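Local coordinates for beta-galactosidase (Bacteroides thetaiotaomicron, PDB 5MUJ), which probably hydrolyses arabinose-containing linkages in the plant pectin rhamnogalacturonan II, whose chain B oligosaccharide it binds in a pocket, at residues Y256-H264 and A304-D314; D86-I94 and D118-P126. All coordinates share one frame; numbering follows the deposited sequence.

Contact 1. Residues Y256-H264 and A304-D314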
ATOM      1  N   TYR A 256     -12.916 -12.525  -7.169  1.00 14.58           N
ATOM      2  CA  TYR A 256     -14.269 -12.302  -6.722  1.00 14.42           C
ATOM      3  C   TYR A 256     -15.101 -11.985  -7.961  1.00 15.05           C
ATOM      4  O   TYR A 256     -14.713 -11.122  -8.785  1.00 15.98           O
ATOM      5  CB  TYR A 256     -14.329 -11.173  -5.671  1.00 13.15           C
ATOM      6  CG  TYR A 256     -15.735 -10.792  -5.269  1.00 12.14           C
ATOM      7  CD1 TYR A 256     -16.551 -11.692  -4.594  1.00 14.53           C
ATOM      8  CD2 TYR A 256     -16.245  -9.526  -5.549  1.00 13.93           C
ATOM      9  CE1 TYR A 256     -17.841 -11.358  -4.219  1.00 15.42           C
ATOM     10  CE2 TYR A 256     -17.534  -9.163  -5.171  1.00 15.35           C
ATOM     11  CZ  TYR A 256     -18.328 -10.075  -4.507  1.00 17.71           C
ATOM     12  OH  TYR A 256     -19.615  -9.752  -4.116  1.00 17.35           O
ATOM     13  N   PRO A 257     -16.225 -12.720  -8.145  1.00 14.69           N
ATOM     14  CA  PRO A 257     -16.977 -12.512  -9.369  1.00 15.67           C
ATOM     15  C   PRO A 257     -17.524 -11.113  -9.519  1.00 16.87           C
ATOM     16  O   PRO A 257     -17.725 -10.694 -10.642  1.00 20.25           O
ATOM     17  CB  PRO A 257     -18.136 -13.493  -9.228  1.00 14.45           C
ATOM     18  CG  PRO A 257     -17.557 -14.612  -8.496  1.00 13.05           C
ATOM     19  CD  PRO A 257     -16.739 -13.908  -7.429  1.00 13.11           C
ATOM     20  N   GLY A 258     -17.765 -10.413  -8.406  1.00 18.18           N
ATOM     21  CA  GLY A 258     -18.288  -9.051  -8.430  1.00 19.11           C
ATOM     22  C   GLY A 258     -17.265  -7.936  -8.555  1.00 18.05           C
ATOM     23  O   GLY A 258     -17.623  -6.774  -8.391  1.00 18.91           O
ATOM     24  N   ASN A 259     -16.012  -8.265  -8.884  1.00 16.01           N
ATOM     25  CA  ASN A 259     -14.979  -7.234  -9.096  1.00 14.10           C
ATOM     26  C   ASN A 259     -15.265  -6.276 -10.271  1.00 13.61           C
ATOM     27  O   ASN A 259     -15.963  -6.675 -11.262  1.00 16.15           O
ATOM     28  CB  ASN A 259     -13.632  -7.871  -9.384  1.00 13.45           C
ATOM     29  CG  ASN A 259     -12.945  -8.381  -8.151  1.00 12.38           C
ATOM     30  OD1 ASN A 259     -13.250  -7.935  -7.052  1.00 14.36           O
ATOM     31  ND2 ASN A 259     -12.038  -9.352  -8.313  1.00 11.38           N
ATOM     32  N   PRO A 260     -14.759  -5.033 -10.230  1.00 13.57           N
ATOM     33  CA  PRO A 260     -14.067  -4.401  -9.064  1.00 13.43           C
ATOM     34  C   PRO A 260     -15.062  -3.986  -7.979  1.00 14.43           C
ATOM     35  O   PRO A 260     -16.214  -3.708  -8.276  1.00 18.59           O
ATOM     36  CB  PRO A 260     -13.359  -3.182  -9.691  1.00 14.40           C
ATOM     37  CG  PRO A 260     -14.085  -2.902 -10.980  1.00 14.96           C
ATOM     38  CD  PRO A 260     -14.752  -4.179 -11.441  1.00 15.53           C
ATOM     39  N   VAL A 261     -14.635  -3.945  -6.715  1.00 12.70           N
ATOM     40  CA  VAL A 261     -15.532  -3.592  -5.619  1.00 15.23           C
ATOM     41  C   VAL A 261     -15.446  -2.102  -5.201  1.00 14.40           C
ATOM     42  O   VAL A 261     -16.257  -1.647  -4.403  1.00 16.29           O
ATOM     43  CB  VAL A 261     -15.270  -4.449  -4.366  1.00 16.35           C
ATOM     44  CG1 VAL A 261     -15.477  -5.916  -4.683  1.00 16.51           C
ATOM     45  CG2 VAL A 261     -13.884  -4.178  -3.751  1.00 16.14           C
ATOM     46  N   PHE A 262     -14.461  -1.377  -5.721  1.00 13.47           N
ATOM     47  CA  PHE A 262     -14.326   0.028  -5.380  1.00 12.75           C
ATOM     48  C   PHE A 262     -13.555   0.756  -6.445  1.00 12.12           C
ATOM     49  O   PHE A 262     -12.452   0.374  -6.766  1.00 13.67           O
ATOM     50  CB  PHE A 262     -13.600   0.174  -4.048  1.00 11.48           C
ATOM     51  CG  PHE A 262     -13.667   1.553  -3.473  1.00 13.12           C
ATOM     52  CD1 PHE A 262     -14.880   2.206  -3.252  1.00 14.57           C
ATOM     53  CD2 PHE A 262     -12.503   2.176  -3.092  1.00 13.60           C
ATOM     54  CE1 PHE A 262     -14.923   3.479  -2.704  1.00 13.07           C
ATOM     55  CE2 PHE A 262     -12.531   3.442  -2.559  1.00 14.09           C
ATOM     56  CZ  PHE A 262     -13.735   4.105  -2.359  1.00 13.01           C
ATOM     57  N   ALA A 263     -14.171   1.800  -7.001  1.00 13.60           N
ATOM     58  CA  ALA A 263     -13.602   2.536  -8.091  1.00 14.95           C
ATOM     59  C   ALA A 263     -14.198   3.929  -8.109  1.00 14.92           C
ATOM     60  O   ALA A 263     -15.285   4.146  -7.584  1.00 19.18           O
ATOM     61  CB  ALA A 263     -13.914   1.850  -9.409  1.00 15.59           C
ATOM     62  N   HIS A 264     -13.485   4.843  -8.764  1.00 14.34           N
ATOM     63  CA  HIS A 264     -13.994   6.173  -9.095  1.00 17.21           C
ATOM     64  C   HIS A 264     -13.837   6.420 -10.587  1.00 17.75           C
ATOM     65  O   HIS A 264     -12.732   6.498 -11.098  1.00 18.63           O
ATOM     66  CB  HIS A 264     -13.232   7.201  -8.271  1.00 17.53           C
ATOM     67  CG  HIS A 264     -13.422   7.017  -6.808  1.00 17.99           C
ATOM     68  ND1 HIS A 264     -12.520   6.327  -6.022  1.00 16.68           N
ATOM     69  CD2 HIS A 264     -14.409   7.433  -5.979  1.00 19.08           C
ATOM     70  CE1 HIS A 264     -12.953   6.326  -4.773  1.00 19.66           C
ATOM     71  NE2 HIS A 264     -14.091   6.995  -4.720  1.00 20.50           N
ATOM     72  N   ALA A 304     -13.015   4.778   2.960  1.00 12.42           N
ATOM     73  CA  ALA A 304     -14.337   4.235   2.803  1.00 11.16           C
ATOM     74  C   ALA A 304     -14.642   3.250   3.915  1.00 12.10           C
ATOM     75  O   ALA A 304     -13.735   2.821   4.639  1.00 12.69           O
ATOM     76  CB  ALA A 304     -14.450   3.562   1.422  1.00 11.81           C
ATOM     77  N   ALA A 305     -15.904   2.855   4.070  1.00 13.19           N
ATOM     78  CA  ALA A 305     -16.244   1.853   5.073  1.00 14.95           C
ATOM     79  C   ALA A 305     -17.307   0.871   4.552  1.00 13.07           C
ATOM     80  O   ALA A 305     -18.026   1.191   3.598  1.00 13.80           O
ATOM     81  CB  ALA A 305     -16.665   2.503   6.407  1.00 16.15           C
ATOM     82  N   SER A 306     -17.343  -0.313   5.151  1.00 12.56           N
ATOM     83  CA  SER A 306     -18.204  -1.419   4.686  1.00 13.72           C
ATOM     84  C   SER A 306     -18.475  -2.403   5.807  1.00 13.96           C
ATOM     85  O   SER A 306     -17.630  -2.602   6.681  1.00 16.32           O
ATOM     86  CB  SER A 306     -17.542  -2.159   3.519  1.00 14.63           C
ATOM     87  OG  SER A 306     -18.342  -3.234   3.148  1.00 15.48           O
ATOM     88  N   TYR A 307     -19.659  -3.015   5.808  1.00 15.97           N
ATOM     89  CA  TYR A 307     -19.967  -4.098   6.772  1.00 17.29           C
ATOM     90  C   TYR A 307     -19.659  -5.489   6.198  1.00 19.85           C
ATOM     91  O   TYR A 307     -19.472  -6.454   6.971  1.00 18.94           O
ATOM     92  CB  TYR A 307     -21.425  -4.053   7.229  1.00 18.43           C
ATOM     93  CG  TYR A 307     -21.743  -2.838   8.047  1.00 20.69           C
ATOM     94  CD1 TYR A 307     -21.305  -2.745   9.374  1.00 23.63           C
ATOM     95  CD2 TYR A 307     -22.479  -1.777   7.514  1.00 22.24           C
ATOM     96  CE1 TYR A 307     -21.585  -1.623  10.143  1.00 23.37           C
ATOM     97  CE2 TYR A 307     -22.751  -0.648   8.272  1.00 22.11           C
ATOM     98  CZ  TYR A 307     -22.306  -0.578   9.589  1.00 25.64           C
ATOM     99  OH  TYR A 307     -22.569   0.532  10.376  1.00 31.66           O
ATOM    100  N   ASP A 308     -19.563  -5.563   4.865  1.00 19.38           N
ATOM    101  CA  ASP A 308     -19.516  -6.845   4.131  1.00 19.17           C
ATOM    102  C   ASP A 308     -18.316  -7.067   3.177  1.00 18.23           C
ATOM    103  O   ASP A 308     -18.301  -8.040   2.424  1.00 18.68           O
ATOM    104  CB  ASP A 308     -20.833  -7.026   3.365  1.00 19.06           C
ATOM    105  CG  ASP A 308     -21.015  -6.037   2.225  1.00 18.83           C
ATOM    106  OD1 ASP A 308     -20.037  -5.423   1.754  1.00 19.42           O
ATOM    107  OD2 ASP A 308     -22.170  -5.882   1.781  1.00 22.27           O
ATOM    108  N   LEU A 309     -17.337  -6.164   3.216  1.00 17.63           N
ATOM    109  CA  LEU A 309     -16.131  -6.184   2.381  1.00 16.37           C
ATOM    110  C   LEU A 309     -16.326  -5.902   0.897  1.00 13.86           C
ATOM    111  O   LEU A 309     -15.338  -5.719   0.205  1.00 14.16           O
ATOM    112  CB  LEU A 309     -15.308  -7.468   2.569  1.00 16.40           C
ATOM    113  CG  LEU A 309     -14.726  -7.673   3.967  1.00 18.06           C
ATOM    114  CD1 LEU A 309     -14.128  -9.073   4.085  1.00 17.72           C
ATOM    115  CD2 LEU A 309     -13.644  -6.646   4.260  1.00 18.29           C
ATOM    116  N   VAL A 310     -17.575  -5.790   0.425  1.00 14.64           N
ATOM    117  CA  VAL A 310     -17.865  -5.668  -1.007  1.00 16.21           C
ATOM    118  C   VAL A 310     -18.500  -4.321  -1.397  1.00 14.06           C
ATOM    119  O   VAL A 310     -18.145  -3.746  -2.413  1.00 18.29           O
ATOM    120  CB  VAL A 310     -18.760  -6.835  -1.451  1.00 18.02           C
ATOM    121  CG1 VAL A 310     -19.323  -6.577  -2.837  1.00 20.28           C
ATOM    122  CG2 VAL A 310     -17.953  -8.136  -1.407  1.00 17.72           C
ATOM    123  N   ASN A 311     -19.449  -3.854  -0.598  1.00 15.47           N
ATOM    124  CA  ASN A 311     -20.129  -2.593  -0.839  1.00 16.98           C
ATOM    125  C   ASN A 311     -19.530  -1.529   0.067  1.00 16.97           C
ATOM    126  O   ASN A 311     -19.642  -1.627   1.275  1.00 16.68           O
ATOM    127  CB  ASN A 311     -21.611  -2.748  -0.550  1.00 17.68           C
ATOM    128  CG  ASN A 311     -22.249  -3.795  -1.413  1.00 22.09           C
ATOM    129  OD1 ASN A 311     -22.648  -4.837  -0.931  1.00 23.61           O
ATOM    130  ND2 ASN A 311     -22.286  -3.538  -2.699  1.00 28.07           N
ATOM    131  N   TRP A 312     -18.907  -0.530  -0.545  1.00 14.85           N
ATOM    132  CA  TRP A 312     -18.089   0.449   0.180  1.00 14.06           C
ATOM    133  C   TRP A 312     -18.760   1.795   0.131  1.00 14.30           C
ATOM    134  O   TRP A 312     -19.152   2.233  -0.925  1.00 19.76           O
ATOM    135  CB  TRP A 312     -16.702   0.484  -0.456  1.00 12.99           C
ATOM    136  CG  TRP A 312     -15.947  -0.767  -0.110  1.00 13.88           C
ATOM    137  CD1 TRP A 312     -15.839  -1.899  -0.863  1.00 14.67           C
ATOM    138  CD2 TRP A 312     -15.219  -1.036   1.124  1.00 13.23           C
ATOM    139  NE1 TRP A 312     -15.130  -2.868  -0.172  1.00 12.71           N
ATOM    140  CE2 TRP A 312     -14.693  -2.346   1.021  1.00 12.10           C
ATOM    141  CE3 TRP A 312     -14.948  -0.290   2.285  1.00 12.84           C
ATOM    142  CZ2 TRP A 312     -13.947  -2.946   2.047  1.00 12.23           C
ATOM    143  CZ3 TRP A 312     -14.180  -0.876   3.319  1.00 10.49           C
ATOM    144  CH2 TRP A 312     -13.690  -2.192   3.195  1.00 10.57           C
ATOM    145  N   THR A 313     -18.885   2.449   1.292  1.00 13.24           N
ATOM    146  CA  THR A 313     -19.442   3.800   1.367  1.00 13.09           C
ATOM    147  C   THR A 313     -18.242   4.735   1.479  1.00 12.88           C
ATOM    148  O   THR A 313     -17.408   4.559   2.377  1.00 16.14           O
ATOM    149  CB  THR A 313     -20.332   3.966   2.609  1.00 15.20           C
ATOM    150  OG1 THR A 313     -21.438   3.044   2.558  1.00 16.67           O
ATOM    151  CG2 THR A 313     -20.863   5.400   2.716  1.00 15.36           C
ATOM    152  N   ASP A 314     -18.164   5.715   0.597  1.00 12.45           N
ATOM    153  CA  ASP A 314     -17.038   6.644   0.511  1.00 14.50           C
ATOM    154  C   ASP A 314     -17.241   7.779   1.518  1.00 15.23           C
ATOM    155  O   ASP A 314     -18.336   8.261   1.681  1.00 15.48           O
ATOM    156  CB  ASP A 314     -16.975   7.191  -0.926  1.00 16.52           C
ATOM    157  CG  ASP A 314     -15.584   7.513  -1.424  1.00 18.95           C
ATOM    158  OD1 ASP A 314     -14.581   7.369  -0.699  1.00 22.51           O
ATOM    159  OD2 ASP A 314     -15.511   7.922  -2.620  1.00 21.57           O
TER
HETATM  160  O   HOH W   1     -18.580  -0.651  -3.253  1.00 23.97           O
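H264 and D314 meet through one hydrogen bond: NE2 of H264 donates to OD2 of D314 at 2.7 Å, nearly straight at 163°. The acceptor lies close to the imidazole plane, whereas the donor reaches OD2 from above the carboxylate plane. Next to this bond the F262 ring turns its edge to the same carboxylate, CZ lying 3.8 Å from D314 OD1, with the two planes almost perpendicular. Its CD1 side rests on CB of W312 at 3.8 Å, and CZ also touches CB of A304. F262 gets there with CG anti to its backbone N (chi1 -168°), which sends the ring across to W312. Farther along, V261 sets CG2 4.0 Å from W312 NE1, while both methyls of V310 lie against the phenol end of Y256, CG1 being 3.4 Å from OH.

A water joins the backbones, donating to V261 O and accepting from W312 N at 2.7 Å. The indole is steadied by its own loop, NE1 giving a bent bond to L309 O, and D308 OD1 takes the N-H groups of V310 (an Asx turn) and N311 (an Asx motif). In the next shell, Y287 bonds to D314 OD1 and T271 to H264 ND1, so both polar groups are held at two atoms. An alanine at D314 would remove both carboxylate oxygens and would probably leave H264 NE2 and the Y287 hydroxyl without these mates and the imidazole less firmly oriented. The contact thus joins two neighbouring blades of the propeller through apolar packing plus a His-carboxylate pair, in which the charge of D314 would be expected to favour a protonated imidazole.

Contact 2. Residues D86-I94 and D118-P126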
ATOM      1  N   ASP A  86      15.493   5.339 -15.889  1.00 19.39           N
ATOM      2  CA  ASP A  86      16.909   5.170 -15.541  1.00 17.95           C
ATOM      3  C   ASP A  86      17.168   4.097 -14.496  1.00 15.75           C
ATOM      4  O   ASP A  86      18.269   3.565 -14.451  1.00 21.96           O
ATOM      5  CB  ASP A  86      17.593   6.490 -15.163  1.00 19.33           C
ATOM      6  CG  ASP A  86      17.069   7.098 -13.871  1.00 22.12           C
ATOM      7  OD1 ASP A  86      15.864   6.955 -13.567  1.00 22.34           O
ATOM      8  OD2 ASP A  86      17.872   7.762 -13.175  1.00 25.72           O
ATOM      9  N   GLY A  87      16.164   3.752 -13.694  1.00 14.10           N
ATOM     10  CA  GLY A  87      16.348   2.812 -12.604  1.00 14.81           C
ATOM     11  C   GLY A  87      16.061   1.414 -13.072  1.00 14.66           C
ATOM     12  O   GLY A  87      15.420   1.214 -14.085  1.00 14.85           O
ATOM     13  N   ARG A  88      16.528   0.441 -12.325  1.00 11.90           N
ATOM     14  CA  ARG A  88      16.284  -0.953 -12.637  1.00 12.62           C
ATOM     15  C   ARG A  88      14.852  -1.370 -12.261  1.00 13.16           C
ATOM     16  O   ARG A  88      14.216  -2.149 -12.992  1.00 13.89           O
ATOM     17  CB  ARG A  88      17.281  -1.842 -11.909  1.00 13.13           C
ATOM     18  CG  ARG A  88      17.074  -3.324 -12.156  1.00 13.42           C
ATOM     19  CD  ARG A  88      18.194  -4.175 -11.606  1.00 14.02           C
ATOM     20  NE  ARG A  88      17.954  -5.597 -11.866  1.00 14.25           N
ATOM     21  CZ  ARG A  88      18.769  -6.600 -11.534  1.00 16.07           C
ATOM     22  NH1 ARG A  88      19.909  -6.355 -10.879  1.00 17.87           N
ATOM     23  NH2 ARG A  88      18.434  -7.861 -11.835  1.00 15.99           N
ATOM     24  N   GLY A  89      14.371  -0.869 -11.123  1.00 13.43           N
ATOM     25  CA  GLY A  89      13.077  -1.238 -10.586  1.00 12.02           C
ATOM     26  C   GLY A  89      13.042  -1.263  -9.064  1.00 11.05           C
ATOM     27  O   GLY A  89      13.950  -0.782  -8.421  1.00 12.70           O
ATOM     28  N   TYR A  90      11.974  -1.803  -8.515  1.00 11.04           N
ATOM     29  CA  TYR A  90      11.778  -1.960  -7.095  1.00 11.41           C
ATOM     30  C   TYR A  90      12.611  -3.036  -6.411  1.00 10.19           C
ATOM     31  O   TYR A  90      12.730  -4.162  -6.922  1.00 13.04           O
ATOM     32  CB  TYR A  90      10.312  -2.238  -6.807  1.00 11.63           C
ATOM     33  CG  TYR A  90       9.339  -1.076  -6.905  1.00 12.06           C
ATOM     34  CD1 TYR A  90       9.712   0.226  -6.562  1.00 10.86           C
ATOM     35  CD2 TYR A  90       8.018  -1.299  -7.269  1.00 11.79           C
ATOM     36  CE1 TYR A  90       8.810   1.277  -6.599  1.00 11.06           C
ATOM     37  CE2 TYR A  90       7.111  -0.257  -7.351  1.00 12.57           C
ATOM     38  CZ  TYR A  90       7.504   1.034  -7.010  1.00 13.27           C
ATOM     39  OH  TYR A  90       6.611   2.062  -7.053  1.00 14.00           O
ATOM     40  N   GLU A  91      13.187  -2.667  -5.240  1.00 10.56           N
ATOM     41  CA  GLU A  91      13.528  -3.612  -4.158  1.00 10.14           C
ATOM     42  C   GLU A  91      12.784  -3.244  -2.878  1.00 10.31           C
ATOM     43  O   GLU A  91      12.282  -2.137  -2.755  1.00 11.00           O
ATOM     44  CB  GLU A  91      15.053  -3.688  -3.891  1.00 10.17           C
ATOM     45  CG  GLU A  91      15.867  -4.184  -5.074  1.00 11.48           C
ATOM     46  CD  GLU A  91      17.327  -4.331  -4.784  1.00 10.96           C
ATOM     47  OE1 GLU A  91      17.981  -3.307  -4.408  1.00 12.88           O
ATOM     48  OE2 GLU A  91      17.796  -5.472  -4.880  1.00 10.98           O
ATOM     49  N   THR A  92      12.685  -4.203  -1.968  1.00  9.68           N
ATOM     50  CA  THR A  92      11.991  -3.993  -0.733  1.00 10.23           C
ATOM     51  C   THR A  92      13.047  -4.040   0.376  1.00  9.94           C
ATOM     52  O   THR A  92      13.895  -4.940   0.462  1.00 11.32           O
ATOM     53  CB  THR A  92      10.922  -5.027  -0.498  1.00  9.33           C
ATOM     54  OG1 THR A  92      10.062  -5.084  -1.647  1.00 11.62           O
ATOM     55  CG2 THR A  92      10.071  -4.716   0.739  1.00  9.08           C
ATOM     56  N   TRP A  93      12.924  -3.027   1.229  1.00  9.02           N
ATOM     57  CA  TRP A  93      13.804  -2.817   2.389  1.00  9.12           C
ATOM     58  C   TRP A  93      12.940  -2.851   3.663  1.00 10.70           C
ATOM     59  O   TRP A  93      11.711  -2.734   3.663  1.00 11.75           O
ATOM     60  CB  TRP A  93      14.529  -1.465   2.262  1.00  9.74           C
ATOM     61  CG  TRP A  93      15.474  -1.342   1.134  1.00 11.08           C
ATOM     62  CD1 TRP A  93      15.157  -1.352  -0.209  1.00 13.40           C
ATOM     63  CD2 TRP A  93      16.882  -1.181   1.192  1.00 10.72           C
ATOM     64  NE1 TRP A  93      16.285  -1.219  -0.986  1.00 13.01           N
ATOM     65  CE2 TRP A  93      17.370  -1.111  -0.150  1.00 11.26           C
ATOM     66  CE3 TRP A  93      17.794  -1.101   2.249  1.00 11.48           C
ATOM     67  CZ2 TRP A  93      18.718  -0.961  -0.445  1.00 11.22           C
ATOM     68  CZ3 TRP A  93      19.121  -0.976   1.958  1.00 13.34           C
ATOM     69  CH2 TRP A  93      19.587  -0.865   0.646  1.00 11.33           C
ATOM     70  N   ILE A  94      13.653  -2.901   4.767  1.00 10.90           N
ATOM     71  CA  ILE A  94      13.052  -2.875   6.123  1.00 10.76           C
ATOM     72  C   ILE A  94      13.799  -1.882   7.045  1.00 10.85           C
ATOM     73  O   ILE A  94      15.018  -1.791   7.007  1.00 12.22           O
ATOM     74  CB  ILE A  94      12.905  -4.294   6.727  1.00 12.28           C
ATOM     75  CG1 ILE A  94      11.921  -4.318   7.888  1.00 13.18           C
ATOM     76  CG2 ILE A  94      14.246  -4.867   7.187  1.00 10.95           C
ATOM     77  CD1 ILE A  94      11.541  -5.702   8.353  1.00 13.79           C
ATOM     78  N   ASP A 118      10.527 -12.136 -11.855  1.00 14.08           N
ATOM     79  CA  ASP A 118      10.495 -10.870 -11.139  1.00 13.07           C
ATOM     80  C   ASP A 118      11.903 -10.276 -11.007  1.00 11.38           C
ATOM     81  O   ASP A 118      12.217  -9.653 -10.003  1.00 14.18           O
ATOM     82  CB  ASP A 118       9.849 -11.088  -9.767  1.00 10.99           C
ATOM     83  CG  ASP A 118      10.522 -12.183  -8.955  1.00 13.94           C
ATOM     84  OD1 ASP A 118      11.577 -12.724  -9.428  1.00 14.37           O
ATOM     85  OD2 ASP A 118      10.020 -12.492  -7.824  1.00 15.26           O
ATOM     86  N   CYS A 119      12.778 -10.481 -11.988  1.00 13.72           N
ATOM     87  CA  CYS A 119      14.184 -10.102 -11.809  1.00 14.71           C
ATOM     88  C   CYS A 119      14.419  -8.615 -11.559  1.00 14.75           C
ATOM     89  O   CYS A 119      15.336  -8.268 -10.824  1.00 17.01           O
ATOM     90  CB  CYS A 119      15.020 -10.574 -12.982  1.00 17.52           C
ATOM     91  SG  CYS A 119      14.466  -9.881 -14.543  1.00 22.19           S
ATOM     92  N   ASN A 120      13.564  -7.748 -12.099  1.00 13.20           N
ATOM     93  CA  ASN A 120      13.761  -6.280 -12.056  1.00 12.28           C
ATOM     94  C   ASN A 120      12.800  -5.491 -11.145  1.00 12.64           C
ATOM     95  O   ASN A 120      13.100  -4.346 -10.797  1.00 13.47           O
ATOM     96  CB  ASN A 120      13.713  -5.715 -13.495  1.00 13.53           C
ATOM     97  CG  ASN A 120      14.891  -6.159 -14.330  1.00 14.17           C
ATOM     98  OD1 ASN A 120      15.992  -6.350 -13.806  1.00 15.08           O
ATOM     99  ND2 ASN A 120      14.689  -6.299 -15.642  1.00 14.29           N
ATOM    100  N   GLN A 121      11.681  -6.099 -10.727  1.00 11.51           N
ATOM    101  CA  GLN A 121      10.683  -5.446  -9.867  1.00 11.92           C
ATOM    102  C   GLN A 121      10.293  -6.360  -8.730  1.00 11.79           C
ATOM    103  O   GLN A 121       9.803  -7.462  -8.968  1.00 13.12           O
ATOM    104  CB  GLN A 121       9.416  -5.070 -10.639  1.00 10.63           C
ATOM    105  CG  GLN A 121       9.671  -4.286 -11.936  1.00 10.44           C
ATOM    106  CD  GLN A 121      10.007  -2.816 -11.677  1.00 11.91           C
ATOM    107  OE1 GLN A 121       9.790  -2.315 -10.591  1.00 14.77           O
ATOM    108  NE2 GLN A 121      10.520  -2.137 -12.666  1.00 11.19           N
ATOM    109  N   ARG A 122      10.601  -5.930  -7.498  1.00 10.93           N
ATOM    110  CA  ARG A 122      10.390  -6.724  -6.285  1.00 10.50           C
ATOM    111  C   ARG A 122       9.869  -5.793  -5.195  1.00 10.41           C
ATOM    112  O   ARG A 122      10.637  -5.383  -4.299  1.00 12.28           O
ATOM    113  CB  ARG A 122      11.719  -7.373  -5.826  1.00 10.60           C
ATOM    114  CG  ARG A 122      12.349  -8.316  -6.871  1.00 12.52           C
ATOM    115  CD  ARG A 122      11.950  -9.770  -6.733  1.00 13.63           C
ATOM    116  NE  ARG A 122      12.730 -10.409  -5.691  1.00 12.87           N
ATOM    117  CZ  ARG A 122      12.378 -11.467  -4.968  1.00 14.20           C
ATOM    118  NH1 ARG A 122      11.248 -12.132  -5.204  1.00 16.66           N
ATOM    119  NH2 ARG A 122      13.204 -11.900  -4.015  1.00 16.22           N
ATOM    120  N   GLY A 123       8.588  -5.421  -5.237  1.00 10.89           N
ATOM    121  CA  GLY A 123       8.043  -4.428  -4.284  1.00  9.81           C
ATOM    122  C   GLY A 123       7.015  -5.052  -3.372  1.00  9.75           C
ATOM    123  O   GLY A 123       5.861  -5.231  -3.740  1.00 13.00           O
ATOM    124  N   GLY A 124       7.354  -5.239  -2.094  1.00  9.41           N
ATOM    125  CA  GLY A 124       6.593  -6.099  -1.203  1.00 11.09           C
ATOM    126  C   GLY A 124       5.740  -5.487  -0.118  1.00 10.12           C
ATOM    127  O   GLY A 124       6.014  -4.362   0.375  1.00 13.27           O
ATOM    128  N   PHE A 125       4.736  -6.267   0.320  1.00  9.69           N
ATOM    129  CA  PHE A 125       3.683  -5.840   1.203  1.00 10.25           C
ATOM    130  C   PHE A 125       3.370  -7.003   2.156  1.00 10.94           C
ATOM    131  O   PHE A 125       2.710  -7.982   1.833  1.00 11.71           O
ATOM    132  CB  PHE A 125       2.422  -5.442   0.470  1.00 10.55           C
ATOM    133  CG  PHE A 125       2.670  -4.551  -0.714  1.00 13.51           C
ATOM    134  CD1 PHE A 125       2.977  -3.215  -0.565  1.00 15.07           C
ATOM    135  CD2 PHE A 125       2.632  -5.087  -1.975  1.00 15.41           C
ATOM    136  CE1 PHE A 125       3.227  -2.419  -1.680  1.00 16.51           C
ATOM    137  CE2 PHE A 125       2.876  -4.325  -3.099  1.00 17.30           C
ATOM    138  CZ  PHE A 125       3.190  -2.985  -2.955  1.00 16.99           C
ATOM    139  N   PRO A 126       3.906  -6.961   3.373  1.00 11.35           N
ATOM    140  CA  PRO A 126       3.594  -8.055   4.264  1.00 11.70           C
ATOM    141  C   PRO A 126       2.104  -8.400   4.359  1.00 12.28           C
ATOM    142  O   PRO A 126       1.235  -7.530   4.160  1.00 12.44           O
ATOM    143  CB  PRO A 126       4.138  -7.551   5.603  1.00 12.03           C
ATOM    144  CG  PRO A 126       5.324  -6.771   5.194  1.00 13.40           C
ATOM    145  CD  PRO A 126       4.953  -6.084   3.916  1.00 10.97           C
TER
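R88 reaches N120 on a fully extended side chain, CG anti to the backbone N (chi1 179°), whereas Q121 folds at its second torsion (chi2 -77°) and brings its amide back beside G89 and Y90. The extended arm places NE of R88 2.9 Å from N120 OD1; the oxygen sits near the guanidinium plane, and the amide stands steeply to it. Q121 OE1 accepts from Y90 N at 3.1 Å, a straight bond of 165° that arrives from above the amide's carbonyl plane, so a side-chain oxygen takes a backbone N-H.

G89 fits tightly between these anchors: its CA makes a C-H...O contact with N120 O at 3.1 Å, and its backbone angles call for glycine. Beyond it R122 N bonds to Y90 O at 2.8 Å. T92 then takes over, its OG1 giving its proton to R122 O and accepting from G124 N, each at 2.7 Å, so one hydroxyl serves two backbone groups.

Strands 90-94 and 121-126 run in the same general direction, 37° apart, and belong to different antiparallel sheets, so the contact joins the third strand of one propeller blade to the first strand of the next. Outside, D114 forms a salt bridge with R88, E154 O receives N120 ND2, G155 is the outside polar partner of the Q121 amide, and E159 holds the hydroxyl of Y90. The chemistry implies that side-chain groups do much of the work of a regular strand pairing here, satisfying buried backbone atoms where two splayed strands share one direct backbone bond.

The two contacts repeat one theme of a five-bladed beta-propeller: each joins a blade to the next in sequence. Contact 2 links the sheets holding strands 90-97 and 121-126 close to the bound glycan, the side chain of Y90 being about 5 Å from a bound rhamnose and about 8 Å from a bound arabinose. Contact 1 bridges the next pair but one. There the side chain of H264 is about 13 Å from a bound rhamnose, so a direct role in binding is not indicated. The centres of contact 1 and contact 2 lie 28 Å apart, on opposite sides of the chain's centre. The nearest atoms of contact 1 and contact 2 are still about 15 Å apart, so the two do not meet.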